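Local coordinates for hemin ABC transporter, periplasmic hemin-binding protein HutB (PDB 5KHL) that probably binds hemin in the periplasm of Vibrio cholerae and hands it to an ABC transporter for import, at residues A64-G67 with L68-L71; G83-T86 with A87-Q90; L209-G212 with R213-K217; S258-E261 with A262-I265. All coordinates share one frame; numbering follows the deposited sequence.

Contact 1: residues A64-G67 with L68-L71; sequences AAEG and LLTL. With SO4 (sulfate ion), chain B.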
loop_
_atom_site.group_PDB
_atom_site.type_symbol
_atom_site.label_atom_id
_atom_site.label_comp_id
_atom_site.label_asym_id
_atom_site.label_seq_id
_atom_site.Cartn_x
_atom_site.Cartn_y
_atom_site.Cartn_z
ATOM N N ALA A 64 2.216 -16.649 -14.879
ATOM C CA ALA A 64 2.286 -17.692 -15.905
ATOM C C ALA A 64 3.592 -17.548 -16.685
ATOM O O ALA A 64 3.848 -16.521 -17.310
ATOM C CB ALA A 64 1.078 -17.616 -16.840
ATOM N N ALA A 65 4.426 -18.572 -16.635
ATOM C CA ALA A 65 5.743 -18.478 -17.252
ATOM C C ALA A 65 5.627 -18.221 -18.761
ATOM O O ALA A 65 6.184 -17.244 -19.272
ATOM C CB ALA A 65 6.554 -19.743 -16.972
ATOM N N GLU A 66 4.868 -19.065 -19.457
ATOM C CA GLU A 66 4.701 -18.914 -20.900
ATOM C C GLU A 66 3.986 -17.613 -21.242
ATOM O O GLU A 66 4.348 -16.948 -22.208
ATOM C CB GLU A 66 3.945 -20.107 -21.494
ATOM C CG GLU A 66 4.725 -21.392 -21.419
ATOM C CD GLU A 66 6.022 -21.319 -22.204
ATOM O OE1 GLU A 66 7.033 -21.885 -21.729
ATOM O OE2 GLU A 66 6.026 -20.700 -23.297
ATOM N N GLY A 67 2.987 -17.245 -20.448
ATOM C CA GLY A 67 2.243 -16.025 -20.702
ATOM C C GLY A 67 3.148 -14.810 -20.669
ATOM O O GLY A 67 3.008 -13.877 -21.457
ATOM N N LEU A 68 4.092 -14.822 -19.738
ATOM C CA LEU A 68 5.054 -13.734 -19.614
ATOM C C LEU A 68 6.059 -13.757 -20.760
ATOM O O LEU A 68 6.452 -12.711 -21.281
ATOM C CB LEU A 68 5.777 -13.827 -18.278
ATOM C CG LEU A 68 4.837 -13.406 -17.153
ATOM C CD1 LEU A 68 5.435 -13.684 -15.787
ATOM C CD2 LEU A 68 4.525 -11.936 -17.306
ATOM N N LEU A 69 6.457 -14.964 -21.151
ATOM C CA LEU A 69 7.483 -15.134 -22.166
ATOM C C LEU A 69 7.050 -14.588 -23.518
ATOM O O LEU A 69 7.882 -14.097 -24.278
ATOM C CB LEU A 69 7.865 -16.612 -22.289
ATOM C CG LEU A 69 8.967 -17.068 -21.333
ATOM C CD1 LEU A 69 8.979 -18.585 -21.188
ATOM C CD2 LEU A 69 10.305 -16.559 -21.837
ATOM N N THR A 70 5.755 -14.649 -23.813
ATOM C CA THR A 70 5.254 -14.145 -25.099
ATOM C C THR A 70 5.401 -12.626 -25.202
ATOM O O THR A 70 5.317 -12.063 -26.296
ATOM C CB THR A 70 3.779 -14.511 -25.327
ATOM O OG1 THR A 70 2.965 -13.795 -24.390
ATOM C CG2 THR A 70 3.567 -15.989 -25.130
ATOM N N LEU A 71 5.606 -11.971 -24.061
ATOM C CA LEU A 71 5.822 -10.527 -24.018
ATOM C C LEU A 71 7.258 -10.133 -24.306
ATOM O O LEU A 71 7.569 -8.950 -24.345
ATOM C CB LEU A 71 5.443 -9.965 -22.655
ATOM C CG LEU A 71 3.972 -9.986 -22.295
ATOM C CD1 LEU A 71 3.838 -9.630 -20.829
ATOM C CD2 LEU A 71 3.220 -9.000 -23.182
HETATM S S SO4 B . 1.966 -21.173 -18.631
HETATM O O1 SO4 B . 3.397 -21.388 -18.446
HETATM O O2 SO4 B . 1.296 -21.144 -17.339
HETATM O O3 SO4 B . 1.718 -19.895 -19.293
HETATM O O4 SO4 B . 1.434 -22.272 -19.436
#
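Leu68 and Ala64 open a short run of i to i+4 backbone bonds that builds the short helix 65-69 and carries it into the following turn. Leu68 N donates to Ala64 O at 3.0 Å, Leu69 N to Ala65 O, and Thr70 N to Glu66 O. One side chain joins this polar set: Thr70 OG1 gives a hydrogen bond to Gly67 O at 2.9 Å, meeting that oxygen from above its carbonyl plane. With chi1 at 68° the hydroxyl lies between the backbone N and carbonyl carbon, while CG2 rests against Glu66 O.

The van der Waals contacts set carbon against oxygen. Glu66, bent at chi2, slants across Leu69 with OE1 3.9 Å from its CD1 methyl. Leu68 directs its CG past Ala64 O at 3.3 Å, and its side chain also touches Val20 of strand 19-21 and Leu91 of helix 85-93.

The sulfate sits at the first turn. Glu66 N points almost straight at sulfate O1 (2.9 Å, 168°), and Gly67 N reaches O3 less directly at 3.2 Å. Ala64 CB lies 3.4 Å from sulfate O3. The ion probably came from the crystallisation liquor. Backbone N-H groups at the start of a helix, with Ala64 as N-cap, hold it as in the anion-binding helix N-termini known from many proteins.

Contact 2: residues G83-T86 with A87-Q90; sequences GPDT and ALQQ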
loop_
_atom_site.group_PDB
_atom_site.type_symbol
_atom_site.label_atom_id
_atom_site.label_comp_id
_atom_site.label_asym_id
_atom_site.label_seq_id
_atom_site.Cartn_x
_atom_site.Cartn_y
_atom_site.Cartn_z
ATOM N N GLY A 83 5.700 -15.173 -7.809
ATOM C CA GLY A 83 5.776 -16.612 -7.892
ATOM C C GLY A 83 4.743 -17.092 -8.886
ATOM O O GLY A 83 4.081 -16.276 -9.530
ATOM N N PRO A 84 4.597 -18.420 -9.014
ATOM C CA PRO A 84 5.377 -19.401 -8.251
ATOM C C PRO A 84 6.850 -19.463 -8.672
ATOM O O PRO A 84 7.231 -18.926 -9.723
ATOM C CB PRO A 84 4.665 -20.717 -8.556
ATOM C CG PRO A 84 4.122 -20.521 -9.898
ATOM C CD PRO A 84 3.670 -19.083 -9.943
ATOM N N ASP A 85 7.671 -20.085 -7.833
ATOM C CA ASP A 85 9.100 -20.067 -8.065
ATOM C C ASP A 85 9.453 -20.807 -9.344
ATOM O O ASP A 85 10.388 -20.434 -10.044
ATOM C CB ASP A 85 9.844 -20.655 -6.874
ATOM C CG ASP A 85 10.665 -19.610 -6.156
ATOM O OD1 ASP A 85 10.081 -18.826 -5.376
ATOM O OD2 ASP A 85 11.891 -19.552 -6.385
ATOM N N THR A 86 8.676 -21.833 -9.661
ATOM C CA THR A 86 8.909 -22.603 -10.874
ATOM C C THR A 86 8.759 -21.763 -12.153
ATOM O O THR A 86 9.355 -22.079 -13.180
ATOM C CB THR A 86 7.975 -23.818 -10.946
ATOM O OG1 THR A 86 8.318 -24.613 -12.089
ATOM C CG2 THR A 86 6.518 -23.378 -11.028
ATOM N N ALA A 87 7.975 -20.692 -12.092
ATOM C CA ALA A 87 7.815 -19.814 -13.247
ATOM C C ALA A 87 8.963 -18.827 -13.276
ATOM O O ALA A 87 9.480 -18.476 -14.342
ATOM C CB ALA A 87 6.488 -19.084 -13.201
ATOM N N LEU A 88 9.372 -18.389 -12.091
ATOM C CA LEU A 88 10.485 -17.472 -11.998
ATOM C C LEU A 88 11.771 -18.095 -12.536
ATOM O O LEU A 88 12.578 -17.398 -13.142
ATOM C CB LEU A 88 10.668 -17.010 -10.555
ATOM C CG LEU A 88 9.415 -16.359 -9.953
ATOM C CD1 LEU A 88 9.703 -15.873 -8.548
ATOM C CD2 LEU A 88 8.885 -15.232 -10.840
ATOM N N GLN A 89 11.969 -19.396 -12.335
ATOM C CA GLN A 89 13.171 -20.046 -12.882
ATOM C C GLN A 89 13.114 -20.084 -14.406
ATOM O O GLN A 89 14.109 -19.804 -15.069
ATOM C CB GLN A 89 13.371 -21.472 -12.332
ATOM C CG GLN A 89 12.123 -22.134 -11.779
ATOM C CD GLN A 89 12.206 -23.662 -11.687
ATOM O OE1 GLN A 89 12.374 -24.354 -12.701
ATOM N NE2 GLN A 89 12.058 -24.192 -10.471
ATOM N N GLN A 90 11.947 -20.418 -14.949
ATOM C CA GLN A 90 11.738 -20.443 -16.397
ATOM C C GLN A 90 12.040 -19.095 -17.064
ATOM O O GLN A 90 12.469 -19.036 -18.214
ATOM C CB GLN A 90 10.299 -20.868 -16.711
ATOM C CG GLN A 90 9.942 -22.263 -16.222
ATOM C CD GLN A 90 8.589 -22.743 -16.727
ATOM O OE1 GLN A 90 8.286 -22.658 -17.925
ATOM N NE2 GLN A 90 7.766 -23.250 -15.810
#
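The backbone turns into helix 85-93 through Pro84, the N-cap residue preceded by a cis peptide, and Pro84 O accepts two bonds: Leu88 N at 3.2 Å in the carbonyl plane and Ala87 N at 3.0 Å from 57° above it. Gln89 N follows with a bond to Asp85 O.

The side chains of the first turn fold back over these carbonyls. Leu88 brings CG to 3.4 Å from Pro84 O and sets its CD1 methyl against Gly83 CA at 4.0 Å, both residues being buried. Ala87 CB meets the Pro84 ring at CD, an apolar touch.

Thr86 O meets two glutamines in different ways. Gln90 lies side by side with Thr86; its CG is anti to the carbonyl carbon (chi1 -62°) and the chain runs out extended, which brings NE2 within 3.3 Å of Thr86 O for a hydrogen bond that arrives from above the carbonyl plane. Gln89 makes only a carbon contact, its CG 3.1 Å from Thr86 O and also against Asp85 O, and lays its amide beside Thr86 CA. Gln90 also touches Ala65 and Glu66 of helix 65-69.

This is the N-terminal turn of the helix in the beta-alpha-beta unit formed by strand 75-78, helix 85-93 and strand 97-100.

Contact 3: residues L209-G212 with R213-K217; sequences LVSG and RSLEK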
loop_
_atom_site.group_PDB
_atom_site.type_symbol
_atom_site.label_atom_id
_atom_site.label_comp_id
_atom_site.label_asym_id
_atom_site.label_seq_id
_atom_site.Cartn_x
_atom_site.Cartn_y
_atom_site.Cartn_z
ATOM N N LEU A 209 -10.233 3.708 10.196
ATOM C CA LEU A 209 -10.007 3.603 8.754
ATOM C C LEU A 209 -10.402 2.198 8.272
ATOM O O LEU A 209 -10.178 1.219 8.991
ATOM C CB LEU A 209 -8.545 3.894 8.413
ATOM C CG LEU A 209 -7.953 5.218 8.899
ATOM C CD1 LEU A 209 -6.476 5.347 8.493
ATOM C CD2 LEU A 209 -8.781 6.404 8.389
ATOM N N VAL A 210 -10.973 2.081 7.071
ATOM C CA VAL A 210 -11.484 0.771 6.660
ATOM C C VAL A 210 -10.888 0.194 5.388
ATOM O O VAL A 210 -10.701 0.897 4.399
ATOM C CB VAL A 210 -13.005 0.793 6.503
ATOM C CG1 VAL A 210 -13.452 -0.151 5.405
ATOM C CG2 VAL A 210 -13.656 0.404 7.820
ATOM N N SER A 211 -10.619 -1.116 5.481
ATOM C CA SER A 211 -9.995 -1.998 4.479
ATOM C C SER A 211 -10.192 -1.640 3.011
ATOM O O SER A 211 -10.620 -2.469 2.203
ATOM C CB SER A 211 -10.493 -3.434 4.707
ATOM O OG SER A 211 -11.613 -3.471 5.585
ATOM N N GLY A 212 -9.820 -0.420 2.659
ATOM C CA GLY A 212 -10.062 0.071 1.329
ATOM C C GLY A 212 -11.295 0.944 1.338
ATOM O O GLY A 212 -12.184 0.762 2.159
ATOM N N ARG A 213 -11.338 1.907 0.423
ATOM C CA ARG A 213 -12.574 2.597 0.095
ATOM C C ARG A 213 -13.531 1.547 -0.484
ATOM O O ARG A 213 -14.754 1.707 -0.482
ATOM C CB ARG A 213 -12.318 3.740 -0.900
ATOM C CG ARG A 213 -11.087 3.532 -1.773
ATOM C CD ARG A 213 -11.081 4.436 -3.005
ATOM N NE ARG A 213 -11.423 3.853 -4.321
ATOM C CZ ARG A 213 -11.901 2.633 -4.604
ATOM N NH1 ARG A 213 -12.147 2.321 -5.873
ATOM N NH2 ARG A 213 -12.144 1.719 -3.677
ATOM N N SER A 214 -12.921 0.453 -0.933
ATOM C CA SER A 214 -13.583 -0.632 -1.625
ATOM C C SER A 214 -14.305 -1.598 -0.688
ATOM O O SER A 214 -15.222 -2.301 -1.128
ATOM C CB SER A 214 -12.563 -1.395 -2.477
ATOM O OG SER A 214 -12.625 -2.793 -2.254
ATOM N N LEU A 215 -13.928 -1.626 0.594
ATOM C CA LEU A 215 -14.617 -2.502 1.559
ATOM C C LEU A 215 -15.993 -1.963 1.944
ATOM O O LEU A 215 -16.446 -2.085 3.085
ATOM C CB LEU A 215 -13.774 -2.724 2.818
ATOM C CG LEU A 215 -13.731 -4.203 3.241
ATOM C CD1 LEU A 215 -15.104 -4.908 3.124
ATOM C CD2 LEU A 215 -12.668 -4.974 2.449
ATOM N N GLU A 216 -16.649 -1.362 0.964
ATOM C CA GLU A 216 -18.033 -0.942 1.079
ATOM C C GLU A 216 -18.574 -0.716 -0.329
ATOM O O GLU A 216 -18.251 0.322 -0.923
ATOM C CB GLU A 216 -18.154 0.329 1.921
ATOM C CG GLU A 216 -16.887 1.158 1.909
ATOM C CD GLU A 216 -17.097 2.511 2.520
ATOM O OE1 GLU A 216 -16.172 2.994 3.196
ATOM O OE2 GLU A 216 -18.190 3.088 2.314
ATOM N N LYS A 217 -19.330 -1.656 -0.915
ATOM C CA LYS A 217 -19.621 -3.044 -0.477
ATOM C C LYS A 217 -20.252 -3.249 0.900
ATOM O O LYS A 217 -20.218 -4.352 1.448
ATOM C CB LYS A 217 -18.351 -3.909 -0.569
ATOM C CG LYS A 217 -18.645 -5.396 -0.816
ATOM C CD LYS A 217 -17.363 -6.189 -1.001
ATOM C CE LYS A 217 -16.664 -5.764 -2.284
ATOM N NZ LYS A 217 -15.701 -6.774 -2.816
#
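Leu215 folds back over the end of strand 207-210 and makes the apolar contact there. Its CB lies 3.7 Å from Val210 CG1, and the two side chains cross at about a right angle. Leu215 also lies against the Ser211 side chain, in a carbon-to-hydroxyl contact of CG with Ser211 OG at 3.2 Å and with CD2 3.5 Å from Ser211 CB.

The polar link across the turn is a weak backbone bond, Leu215 N to Gly212 O, at 3.3 Å and 154°. As modelled, Gly212 takes backbone angles at which a CB would meet the preceding carbonyl oxygen; the backbone here is too close to its neighbours, so this is less certain. This is a strand-to-loop exit from the mixed sheet: Val210 and Ser211 still have backbone bonds to Val243 and Leu155, whereas residues 213-217 form an irregular loop leading to helix 221-227. Ser211 OG is engaged beyond the turn, with hydrogen bonds to Leu157 N and Leu155 O that fix the hydroxyl against the neighbouring strand.

Charged groups contribute little across the turn. Arg213 bends at chi3, and Ser214 CB, within the same loop, lies at the edge of its guanidinium and in its plane; outside the loop Arg213 NE makes a long, weak ion pair with Asp246.

Contact 4: residues S258-E261 with A262-I265; sequences SLQE and AQRI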
loop_
_atom_site.group_PDB
_atom_site.type_symbol
_atom_site.label_atom_id
_atom_site.label_comp_id
_atom_site.label_asym_id
_atom_site.label_seq_id
_atom_site.Cartn_x
_atom_site.Cartn_y
_atom_site.Cartn_z
ATOM N N SER A 258 0.291 6.113 -0.571
ATOM C CA SER A 258 0.219 6.066 0.886
ATOM C C SER A 258 0.370 7.455 1.472
ATOM O O SER A 258 -0.440 7.890 2.285
ATOM C CB SER A 258 1.295 5.155 1.463
ATOM O OG SER A 258 1.537 4.046 0.628
ATOM N N LEU A 259 1.414 8.151 1.041
ATOM C CA LEU A 259 1.676 9.512 1.478
ATOM C C LEU A 259 0.535 10.491 1.137
ATOM O O LEU A 259 0.185 11.350 1.952
ATOM C CB LEU A 259 2.990 10.001 0.857
ATOM C CG LEU A 259 4.268 9.220 1.192
ATOM C CD1 LEU A 259 5.478 10.088 0.958
ATOM C CD2 LEU A 259 4.250 8.719 2.633
ATOM N N GLN A 260 -0.025 10.352 -0.066
ATOM C CA GLN A 260 -1.146 11.164 -0.535
ATOM C C GLN A 260 -2.441 10.917 0.262
ATOM O O GLN A 260 -3.119 11.861 0.651
ATOM C CB GLN A 260 -1.393 10.916 -2.040
ATOM C CG GLN A 260 -1.771 12.172 -2.861
ATOM C CD GLN A 260 -0.585 13.109 -3.186
ATOM O OE1 GLN A 260 0.537 12.660 -3.443
ATOM N NE2 GLN A 260 -0.845 14.417 -3.177
ATOM N N GLU A 261 -2.776 9.656 0.499
ATOM C CA GLU A 261 -3.877 9.310 1.405
ATOM C C GLU A 261 -3.657 9.829 2.807
ATOM O O GLU A 261 -4.579 10.336 3.430
ATOM C CB GLU A 261 -4.072 7.796 1.492
ATOM C CG GLU A 261 -4.719 7.199 0.278
ATOM C CD GLU A 261 -6.074 7.793 0.019
ATOM O OE1 GLU A 261 -7.072 7.162 0.418
ATOM O OE2 GLU A 261 -6.141 8.889 -0.577
ATOM N N ALA A 262 -2.430 9.674 3.301
ATOM C CA ALA A 262 -2.081 10.109 4.654
ATOM C C ALA A 262 -2.362 11.592 4.830
ATOM O O ALA A 262 -2.993 11.976 5.811
ATOM C CB ALA A 262 -0.606 9.788 4.970
ATOM N N GLN A 263 -1.902 12.410 3.881
ATOM C CA GLN A 263 -2.202 13.849 3.877
ATOM C C GLN A 263 -3.695 14.071 3.890
ATOM O O GLN A 263 -4.217 14.817 4.724
ATOM C CB GLN A 263 -1.624 14.565 2.651
ATOM C CG GLN A 263 -0.119 14.547 2.499
ATOM C CD GLN A 263 0.330 15.220 1.206
ATOM O OE1 GLN A 263 -0.134 16.308 0.871
ATOM N NE2 GLN A 263 1.222 14.563 0.468
ATOM N N ARG A 264 -4.373 13.414 2.952
ATOM C CA ARG A 264 -5.808 13.581 2.788
ATOM C C ARG A 264 -6.546 13.206 4.063
ATOM O O ARG A 264 -7.511 13.864 4.431
ATOM C CB ARG A 264 -6.339 12.752 1.618
ATOM C CG ARG A 264 -7.830 12.996 1.368
ATOM C CD ARG A 264 -8.408 12.054 0.331
ATOM N NE ARG A 264 -8.269 10.661 0.739
ATOM C CZ ARG A 264 -9.136 10.015 1.507
ATOM N NH1 ARG A 264 -10.224 10.623 1.950
ATOM N NH2 ARG A 264 -8.911 8.758 1.829
ATOM N N ILE A 265 -6.085 12.170 4.756
ATOM C CA ILE A 265 -6.744 11.748 5.990
ATOM C C ILE A 265 -6.356 12.631 7.191
ATOM O O ILE A 265 -7.184 12.907 8.049
ATOM C CB ILE A 265 -6.446 10.274 6.306
ATOM C CG1 ILE A 265 -6.926 9.391 5.155
ATOM C CG2 ILE A 265 -7.167 9.832 7.595
ATOM C CD1 ILE A 265 -6.344 8.021 5.166
#
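Glu261 lays its carboxylate beside the guanidinium of Arg264, one helical turn on, and the two form a side-on salt bridge. Arg264 NH2 donates to Glu261 OE1 at 2.8 Å, and Arg264 NE to Glu261 OE2 at 3.1 Å and 165°. Both carboxylate oxygens lie close to the guanidinium plane, yet each is met from above the carboxylate plane, the two planes being 29° apart. The side chains point the same way: Glu261 bends at chi2, while Arg264 leaves with CG anti to its N (chi1 -176°) and turns at chi3, which swings NE and NH2 back to the acid. Two bonds, one to each oxygen, should limit rotation of both groups. Second partners add to this, since Glu261 OE1 also accepts from Asp246 N and Arg264 NH2 also donates to Ala244 O.

Ile265 lies on Glu261 O with CG1 at 3.1 Å, the oxygen that also takes Ile265 N at 2.7 Å. Three further i to i+4 bonds, from Ala262, Gln263 and Arg264, continue the helix. Ala262 CB sits over Ser258 O at 3.3 Å.

Within the fold, helix 256-269 packs through Leu259 and Ala262 on helices 125-143 and 171-178, while Ile265 reaches Met207 and Leu209 of strand 207-210, and the salt bridge meets the end of strand 242-244 at Ala244 and the loop after it at Asp246.

Along the chain the contacts follow one another in series, 1 to 4. Contacts 1 and 2 have centres 11 Å apart and touch where Ala65 CB meets Ala87 CB at 3.8 Å, packing helix 65-69 on helix 85-93 beside the parallel sheet. Contacts 3 and 4, with centres 15 Å apart, belong to the other part of the molecule: strand 207-210 of the mixed sheet meets helix 256-269 through Leu209 CD2 and Ile265 CG2. The two pairs lie 33 to 36 Å apart between centres. This separation fits the two-lobed periplasmic binding protein fold, with the ligand cleft expected between the lobes.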